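Local coordinates for DNA replication licensing factor MCM related protein (PDB 4ME3), which probably serves as a replicative helicase that unwinds DNA using ATP, here represented by its N-terminal domain, which carries a zinc site and binds single-stranded DNA in related proteins, at residues S127-K132 against G231-V236. Residues are numbered along the deposited sequence; the frame is centred on the assembly and turned at random.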
ATOM      1  N   SER A 127      11.625   5.172 -14.188  1.00 13.52           N
ATOM      2  CA  SER A 127      12.823   5.889 -13.778  1.00 14.82           C
ATOM      3  C   SER A 127      12.715   7.358 -14.147  1.00 14.46           C
ATOM      4  O   SER A 127      11.987   7.726 -15.069  1.00 18.15           O
ATOM      5  CB  SER A 127      14.065   5.277 -14.425  1.00 26.36           C
ATOM      6  OG  SER A 127      14.012   5.382 -15.836  1.00 29.50           O
ATOM      7  N   GLY A 128      13.436   8.200 -13.417  1.00 12.92           N
ATOM      8  CA  GLY A 128      13.412   9.623 -13.680  1.00 13.71           C
ATOM      9  C   GLY A 128      14.219  10.420 -12.680  1.00 14.92           C
ATOM     10  O   GLY A 128      14.930   9.865 -11.846  1.00 16.64           O
ATOM     11  N   ILE A 129      14.103  11.739 -12.780  1.00 13.01           N
ATOM     12  CA  ILE A 129      14.798  12.654 -11.894  1.00 12.97           C
ATOM     13  C   ILE A 129      13.767  13.379 -11.039  1.00 12.46           C
ATOM     14  O   ILE A 129      12.770  13.874 -11.556  1.00 11.98           O
ATOM     15  CB  ILE A 129      15.597  13.690 -12.704  1.00 12.89           C
ATOM     16  CG1 ILE A 129      16.540  12.981 -13.678  1.00 20.09           C
ATOM     17  CG2 ILE A 129      16.365  14.619 -11.769  1.00 19.27           C
ATOM     18  CD1 ILE A 129      17.216  13.907 -14.664  1.00 27.53           C
ATOM     19  N   VAL A 130      13.990  13.435  -9.731  1.00 11.68           N
ATOM     20  CA  VAL A 130      13.040  14.093  -8.843  1.00  9.50           C
ATOM     21  C   VAL A 130      13.095  15.610  -9.050  1.00 12.73           C
ATOM     22  O   VAL A 130      14.174  16.202  -9.075  1.00 18.56           O
ATOM     23  CB  VAL A 130      13.312  13.758  -7.361  1.00 10.86           C
ATOM     24  CG1 VAL A 130      12.372  14.533  -6.460  1.00 11.79           C
ATOM     25  CG2 VAL A 130      13.171  12.263  -7.111  1.00 13.33           C
ATOM     26  N   ARG A 131      11.929  16.228  -9.217  1.00 16.29           N
ATOM     27  CA  ARG A 131      11.853  17.669  -9.461  1.00 13.05           C
ATOM     28  C   ARG A 131      11.197  18.420  -8.307  1.00 21.18           C
ATOM     29  O   ARG A 131      11.582  19.546  -7.993  1.00 19.07           O
ATOM     30  CB  ARG A 131      11.084  17.955 -10.753  1.00 18.36           C
ATOM     31  CG  ARG A 131      11.786  17.486 -12.013  1.00 16.82           C
ATOM     32  CD  ARG A 131      13.231  17.961 -12.054  1.00 24.48           C
ATOM     33  NE  ARG A 131      13.869  17.660 -13.331  1.00 22.36           N
ATOM     34  CZ  ARG A 131      15.163  17.825 -13.582  1.00 21.44           C
ATOM     35  NH1 ARG A 131      15.977  18.280 -12.639  1.00 23.81           N
ATOM     36  NH2 ARG A 131      15.648  17.523 -14.778  1.00 29.73           N
ATOM     37  N   LYS A 132      10.201  17.795  -7.688  1.00 16.27           N
ATOM     38  CA  LYS A 132       9.457  18.419  -6.609  1.00 15.10           C
ATOM     39  C   LYS A 132       9.058  17.382  -5.580  1.00 20.31           C
ATOM     40  O   LYS A 132       8.939  16.201  -5.894  1.00 14.92           O
ATOM     41  CB  LYS A 132       8.181  19.073  -7.142  1.00 23.25           C
ATOM     42  CG  LYS A 132       8.402  20.265  -8.048  1.00 34.69           C
ATOM     43  CD  LYS A 132       7.075  20.897  -8.454  1.00 40.68           C
ATOM     44  CE  LYS A 132       6.673  22.035  -7.520  1.00 61.17           C
ATOM     45  NZ  LYS A 132       6.466  21.601  -6.108  1.00 59.73           N
ATOM     46  N   GLY A 231      16.476  16.524  -7.641  1.00 15.85           N
ATOM     47  CA  GLY A 231      17.766  16.199  -8.217  1.00 19.50           C
ATOM     48  C   GLY A 231      18.096  14.719  -8.128  1.00 17.61           C
ATOM     49  O   GLY A 231      18.950  14.226  -8.866  1.00 17.04           O
ATOM     50  N   ASN A 232      17.430  14.008  -7.219  1.00 17.96           N
ATOM     51  CA  ASN A 232      17.673  12.578  -7.052  1.00 16.48           C
ATOM     52  C   ASN A 232      17.336  11.803  -8.316  1.00 17.39           C
ATOM     53  O   ASN A 232      16.310  12.042  -8.945  1.00 16.10           O
ATOM     54  CB  ASN A 232      16.837  12.002  -5.905  1.00 16.53           C
ATOM     55  CG  ASN A 232      17.301  12.451  -4.526  1.00 20.75           C
ATOM     56  OD1 ASN A 232      16.654  12.128  -3.529  1.00 20.48           O
ATOM     57  ND2 ASN A 232      18.406  13.192  -4.454  1.00 19.79           N
ATOM     58  N   ARG A 233      18.195  10.858  -8.675  1.00 13.77           N
ATOM     59  CA  ARG A 233      17.896   9.945  -9.769  1.00 13.29           C
ATOM     60  C   ARG A 233      17.314   8.675  -9.176  1.00 17.13           C
ATOM     61  O   ARG A 233      17.953   8.022  -8.356  1.00 15.60           O
ATOM     62  CB  ARG A 233      19.160   9.644 -10.571  1.00 21.07           C
ATOM     63  CG  ARG A 233      19.691  10.864 -11.300  1.00 29.69           C
ATOM     64  CD  ARG A 233      20.968  10.579 -12.064  1.00 36.29           C
ATOM     65  NE  ARG A 233      21.417  11.775 -12.769  1.00 53.12           N
ATOM     66  CZ  ARG A 233      20.955  12.167 -13.953  1.00 44.80           C
ATOM     67  NH1 ARG A 233      20.029  11.455 -14.584  1.00 46.36           N
ATOM     68  NH2 ARG A 233      21.423  13.274 -14.512  1.00 46.19           N
ATOM     69  N   VAL A 234      16.095   8.331  -9.580  1.00 12.21           N
ATOM     70  CA  VAL A 234      15.384   7.230  -8.941  1.00 12.22           C
ATOM     71  C   VAL A 234      14.811   6.228  -9.932  1.00 15.88           C
ATOM     72  O   VAL A 234      14.516   6.562 -11.081  1.00 14.23           O
ATOM     73  CB  VAL A 234      14.230   7.755  -8.056  1.00 15.48           C
ATOM     74  CG1 VAL A 234      14.751   8.767  -7.057  1.00 22.35           C
ATOM     75  CG2 VAL A 234      13.135   8.381  -8.907  1.00 14.66           C
ATOM     76  N   ILE A 235      14.691   4.988  -9.470  1.00 12.56           N
ATOM     77  CA  ILE A 235      13.886   3.981 -10.138  1.00 12.31           C
ATOM     78  C   ILE A 235      12.847   3.536  -9.130  1.00 16.13           C
ATOM     79  O   ILE A 235      13.187   3.111  -8.023  1.00 12.55           O
ATOM     80  CB  ILE A 235      14.708   2.756 -10.563  1.00 18.18           C
ATOM     81  CG1 ILE A 235      15.837   3.172 -11.505  1.00 26.02           C
ATOM     82  CG2 ILE A 235      13.801   1.723 -11.223  1.00 19.62           C
ATOM     83  CD1 ILE A 235      16.856   2.083 -11.744  1.00 31.77           C
ATOM     84  N   VAL A 236      11.580   3.638  -9.508  1.00  9.95           N
ATOM     85  CA  VAL A 236      10.494   3.302  -8.610  1.00 11.35           C
ATOM     86  C   VAL A 236       9.670   2.159  -9.180  1.00 14.25           C
ATOM     87  O   VAL A 236       9.237   2.206 -10.330  1.00 13.05           O
ATOM     88  CB  VAL A 236       9.581   4.511  -8.376  1.00 10.96           C
ATOM     89  CG1 VAL A 236       8.406   4.134  -7.482  1.00 14.25           C
ATOM     90  CG2 VAL A 236      10.384   5.647  -7.755  1.00 19.33           C
TER
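Gly128 pairs with Val234 through two backbone hydrogen bonds, Gly128 N to Val234 O (3.1 Å) and Val234 N to Gly128 O (3.0 Å), joining strands 123-147 and 233-247 antiparallel in the OB fold of the MCM N-terminal domain. The pairing runs on past the start of the second strand: Val130 N donates to Asn232 O, and Gly231 N donates to Val130 O at 2.7 Å. On the face shared by Ser127, Ile129, Arg233 and Ile235, the side chains of Ile129 and Arg233 lie alongside each other. Arg233, extended from CG to NE, brings NH1 to 3.7 Å from Ile129 CD1, and the same NH1 forms a salt bridge with Asp203. Shortening Ile129 to an alanine would remove CG1, CG2 and CD1, and is likely to leave a gap beside the Arg233 guanidinium, held then mainly by its salt bridge. Away from that face, Val130 and Val234 make an apolar contact; their side chains cross at about a right angle, and both touch Ile200 of strand 191-201. With chi1 at 176°, Val130 CG2 sits beside the backbone N, anti to the carbonyl carbon, and packs 3.8 Å from Val234 CG1 and 3.9 Å from Asn232 CB.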